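Putative baseplate protein (Unidentified phage, PDB 2FSD) probably recognises the surface of its Lactococcus lactis host through its receptor-binding head domain, enabling the phage to attach. Local coordinates at residues G58-V72 / S127-L141. Residues are numbered along the deposited sequence; the frame is centred on the assembly and turned at random.
Sequences GVIYVRGNSIPVPNV and SMNGKTISFALSAPL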
# COMPACT_ATOMS: atom_id res chain seq x y z
N GLY A 58 17.32 3.19 10.16
CA GLY A 58 17.01 4.25 9.18
C GLY A 58 15.75 4.05 8.36
O GLY A 58 15.48 4.82 7.43
N VAL A 59 14.96 3.03 8.72
CA VAL A 59 13.73 2.65 8.02
C VAL A 59 12.56 2.66 9.00
O VAL A 59 12.62 2.04 10.08
CB VAL A 59 13.86 1.23 7.41
CG1 VAL A 59 12.53 0.77 6.79
CG2 VAL A 59 14.98 1.18 6.37
N ILE A 60 11.50 3.36 8.62
CA ILE A 60 10.29 3.41 9.42
C ILE A 60 9.28 2.39 8.88
O ILE A 60 9.11 2.25 7.67
CB ILE A 60 9.70 4.84 9.46
CG1 ILE A 60 8.57 4.93 10.50
CG2 ILE A 60 9.22 5.30 8.08
CD1 ILE A 60 8.06 6.33 10.75
N TYR A 61 8.63 1.68 9.81
CA TYR A 61 7.56 0.73 9.53
C TYR A 61 6.30 1.22 10.23
O TYR A 61 6.34 1.58 11.39
CB TYR A 61 7.91 -0.67 10.07
CG TYR A 61 9.20 -1.23 9.52
CD1 TYR A 61 9.19 -2.16 8.50
CD2 TYR A 61 10.42 -0.80 10.01
CE1 TYR A 61 10.37 -2.67 7.98
CE2 TYR A 61 11.61 -1.30 9.49
CZ TYR A 61 11.57 -2.23 8.47
OH TYR A 61 12.72 -2.74 7.95
N VAL A 62 5.19 1.21 9.51
CA VAL A 62 3.91 1.60 10.09
C VAL A 62 2.89 0.52 9.75
O VAL A 62 2.84 0.03 8.62
CB VAL A 62 3.43 2.97 9.57
CG1 VAL A 62 2.37 3.55 10.49
CG2 VAL A 62 4.59 3.95 9.44
N ARG A 63 2.09 0.14 10.74
CA ARG A 63 1.00 -0.80 10.51
C ARG A 63 -0.28 -0.39 11.23
O ARG A 63 -0.25 0.21 12.29
CB ARG A 63 1.40 -2.21 10.94
CG ARG A 63 1.92 -2.31 12.36
CD ARG A 63 2.04 -3.77 12.75
NE ARG A 63 2.66 -3.93 14.05
CZ ARG A 63 3.23 -5.06 14.48
NH1 ARG A 63 3.28 -6.13 13.70
NH2 ARG A 63 3.78 -5.11 15.68
N GLY A 64 -1.40 -0.73 10.60
CA GLY A 64 -2.71 -0.53 11.16
C GLY A 64 -3.46 -1.84 11.10
O GLY A 64 -3.36 -2.58 10.11
N ASN A 65 -4.17 -2.15 12.17
CA ASN A 65 -5.00 -3.33 12.23
C ASN A 65 -6.39 -3.01 12.82
O ASN A 65 -6.52 -2.64 13.98
CB ASN A 65 -4.27 -4.43 13.02
CG ASN A 65 -4.94 -5.77 12.89
OD1 ASN A 65 -6.02 -5.99 13.42
ND2 ASN A 65 -4.32 -6.67 12.14
N SER A 66 -7.40 -3.13 11.95
CA SER A 66 -8.80 -2.91 12.28
C SER A 66 -8.99 -1.59 13.01
O SER A 66 -9.53 -1.53 14.10
CB SER A 66 -9.35 -4.07 13.11
OG SER A 66 -9.41 -5.27 12.35
N ILE A 67 -8.54 -0.51 12.37
CA ILE A 67 -8.70 0.82 12.95
C ILE A 67 -10.02 1.41 12.46
O ILE A 67 -10.20 1.61 11.27
CB ILE A 67 -7.55 1.73 12.58
CG1 ILE A 67 -6.23 1.14 13.08
CG2 ILE A 67 -7.78 3.12 13.19
CD1 ILE A 67 -5.00 1.66 12.36
N PRO A 68 -10.95 1.70 13.39
CA PRO A 68 -12.20 2.33 12.99
C PRO A 68 -11.99 3.77 12.54
O PRO A 68 -11.49 4.58 13.32
CB PRO A 68 -13.06 2.27 14.26
CG PRO A 68 -12.31 1.38 15.24
CD PRO A 68 -10.89 1.50 14.85
N VAL A 69 -12.35 4.09 11.30
CA VAL A 69 -12.23 5.46 10.77
C VAL A 69 -13.59 6.14 10.44
O VAL A 69 -14.61 5.46 10.27
CB VAL A 69 -11.28 5.52 9.53
CG1 VAL A 69 -9.82 5.25 9.98
CG2 VAL A 69 -11.72 4.52 8.42
N PRO A 70 -13.61 7.49 10.39
CA PRO A 70 -14.80 8.22 9.90
C PRO A 70 -15.19 7.90 8.45
O PRO A 70 -14.34 7.51 7.62
CB PRO A 70 -14.38 9.69 10.00
CG PRO A 70 -13.20 9.72 10.94
CD PRO A 70 -12.54 8.39 10.85
N ASN A 71 -16.49 8.06 8.16
CA ASN A 71 -16.99 8.02 6.79
C ASN A 71 -16.11 8.86 5.87
O ASN A 71 -15.79 10.00 6.19
CB ASN A 71 -18.40 8.59 6.71
CG ASN A 71 -19.37 7.88 7.62
OD1 ASN A 71 -19.17 6.73 7.97
ND2 ASN A 71 -20.43 8.57 8.00
N VAL A 72 -15.74 8.30 4.73
CA VAL A 72 -14.92 8.99 3.75
C VAL A 72 -15.64 8.96 2.42
O VAL A 72 -15.97 7.88 1.91
CB VAL A 72 -13.53 8.28 3.53
CG1 VAL A 72 -12.53 9.24 2.89
CG2 VAL A 72 -12.98 7.71 4.83
N SER A 127 -19.30 6.15 -0.94
CA SER A 127 -18.71 6.54 0.34
C SER A 127 -18.36 5.30 1.15
O SER A 127 -19.11 4.33 1.15
CB SER A 127 -19.65 7.45 1.13
OG SER A 127 -19.10 7.77 2.41
N MET A 128 -17.23 5.32 1.84
CA MET A 128 -16.83 4.21 2.70
C MET A 128 -17.20 4.52 4.13
O MET A 128 -16.61 5.38 4.75
CB MET A 128 -15.33 3.94 2.56
CG MET A 128 -15.00 3.34 1.21
SD MET A 128 -15.62 1.68 1.01
CE MET A 128 -17.03 1.86 -0.08
N ASN A 129 -18.20 3.82 4.63
CA ASN A 129 -18.87 4.18 5.88
C ASN A 129 -18.78 3.04 6.89
O ASN A 129 -18.96 1.90 6.53
CB ASN A 129 -20.37 4.46 5.64
CG ASN A 129 -20.64 5.57 4.63
OD1 ASN A 129 -21.66 5.52 3.94
ND2 ASN A 129 -19.78 6.57 4.55
N GLY A 130 -18.57 3.36 8.16
CA GLY A 130 -18.55 2.33 9.20
C GLY A 130 -17.41 1.34 9.02
O GLY A 130 -17.52 0.18 9.41
N LYS A 131 -16.31 1.80 8.44
CA LYS A 131 -15.21 0.91 8.08
C LYS A 131 -14.10 0.91 9.15
O LYS A 131 -13.92 1.88 9.88
CB LYS A 131 -14.64 1.30 6.71
CG LYS A 131 -15.69 1.33 5.56
CD LYS A 131 -16.35 -0.02 5.34
CE LYS A 131 -17.36 -0.00 4.24
NZ LYS A 131 -17.84 -1.39 3.89
N THR A 132 -13.40 -0.23 9.24
CA THR A 132 -12.12 -0.32 9.95
C THR A 132 -11.06 -0.46 8.88
O THR A 132 -11.32 -1.06 7.83
CB THR A 132 -12.03 -1.57 10.90
OG1 THR A 132 -12.38 -2.75 10.18
CG2 THR A 132 -12.94 -1.43 12.10
N ILE A 133 -9.87 0.08 9.11
CA ILE A 133 -8.76 -0.08 8.15
C ILE A 133 -7.57 -0.90 8.68
O ILE A 133 -7.22 -0.84 9.86
CB ILE A 133 -8.26 1.30 7.59
CG1 ILE A 133 -7.68 2.18 8.71
CG2 ILE A 133 -9.40 2.02 6.88
CD1 ILE A 133 -6.90 3.37 8.20
N SER A 134 -6.99 -1.68 7.78
CA SER A 134 -5.77 -2.42 8.01
C SER A 134 -4.79 -2.12 6.88
O SER A 134 -5.17 -1.98 5.71
CB SER A 134 -6.04 -3.93 8.07
OG SER A 134 -6.83 -4.30 9.20
N PHE A 135 -3.51 -2.00 7.25
CA PHE A 135 -2.45 -1.73 6.28
C PHE A 135 -1.09 -2.01 6.90
O PHE A 135 -0.96 -2.14 8.12
CB PHE A 135 -2.50 -0.28 5.79
CG PHE A 135 -2.15 0.73 6.86
CD1 PHE A 135 -0.84 1.19 7.00
CD2 PHE A 135 -3.13 1.23 7.71
CE1 PHE A 135 -0.51 2.11 7.99
CE2 PHE A 135 -2.81 2.15 8.69
CZ PHE A 135 -1.51 2.59 8.84
N ALA A 136 -0.07 -2.07 6.04
CA ALA A 136 1.31 -2.09 6.48
C ALA A 136 2.19 -1.39 5.44
O ALA A 136 2.04 -1.58 4.22
CB ALA A 136 1.79 -3.51 6.74
N LEU A 137 3.11 -0.57 5.91
CA LEU A 137 4.01 0.11 5.01
C LEU A 137 5.37 0.35 5.65
O LEU A 137 5.52 0.22 6.86
CB LEU A 137 3.39 1.42 4.50
CG LEU A 137 2.95 2.49 5.50
CD1 LEU A 137 4.14 3.26 6.11
CD2 LEU A 137 2.00 3.44 4.80
N SER A 138 6.34 0.67 4.80
CA SER A 138 7.68 0.99 5.25
C SER A 138 8.50 1.67 4.14
O SER A 138 8.29 1.41 2.96
CB SER A 138 8.41 -0.25 5.76
OG SER A 138 8.69 -1.15 4.71
N ALA A 139 9.38 2.57 4.55
CA ALA A 139 10.36 3.17 3.65
C ALA A 139 11.55 3.69 4.46
O ALA A 139 11.43 3.94 5.67
CB ALA A 139 9.74 4.27 2.85
N PRO A 140 12.71 3.87 3.79
CA PRO A 140 13.82 4.53 4.47
C PRO A 140 13.48 5.97 4.88
O PRO A 140 12.70 6.64 4.20
CB PRO A 140 14.95 4.51 3.41
CG PRO A 140 14.28 4.20 2.10
CD PRO A 140 13.03 3.46 2.41
N LEU A 141 14.04 6.43 5.98
CA LEU A 141 13.93 7.84 6.35
C LEU A 141 14.56 8.70 5.25
O LEU A 141 15.37 8.20 4.45
CB LEU A 141 14.58 8.13 7.71
CG LEU A 141 13.88 7.47 8.92
CD1 LEU A 141 14.63 7.76 10.23
CD2 LEU A 141 12.44 7.92 9.02
O HOH W 1 -15.31 4.54 7.59
O HOH W 2 -15.78 3.26 11.55
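V62 and L137 share two backbone hydrogen bonds, each N to the other's O at 2.8 Å, and the same reciprocal exchange repeats at I60 with A139 and at G64 with F135. Pairing satisfies the main-chain N and O of I60, V62, G64 and their partners; Y61 and R63, turned the other way, bond to R54 and Q52 of strand 50-56. The face carrying I60, V62, I67, I133, F135 and L137 is apolar: L137 CD1 presses on V62 CG2 at a tight 3.4 Å, and V69 CG2, just beyond the strand, meets I133 CG2. F135, with CG lodged between backbone N and carbonyl carbon (chi1 68°), is folded over G64, whose CA lies 4.1 Å from the ring centroid in a CH-pi contact; glycine, having no side chain, lets the ring lie close, with G64 N over its centre.

Strands 59-68 and 132-140 are neighbours in an antiparallel barrel, the receptor-binding head fold, and this face packs against F100 and I111. The register shifts by one at a G1 beta bulge, where S66 and I67 both face I133. I67 N donates to I133 O with an N-H...O angle of 178°; S66 N, poorly angled to that same O, donates instead to S134 OG at 3.0 Å. A136 N points away from 58-72 and donates to S97 OG of the second subunit.

Past the bulge, V69 N bonds K131 O, and one water donates to both V69 O and K131 O while another accepts from K131 N. V72 and M128 exchange two backbone bonds, and V72 O also receives N122 ND2 and, weakly, S127 OG.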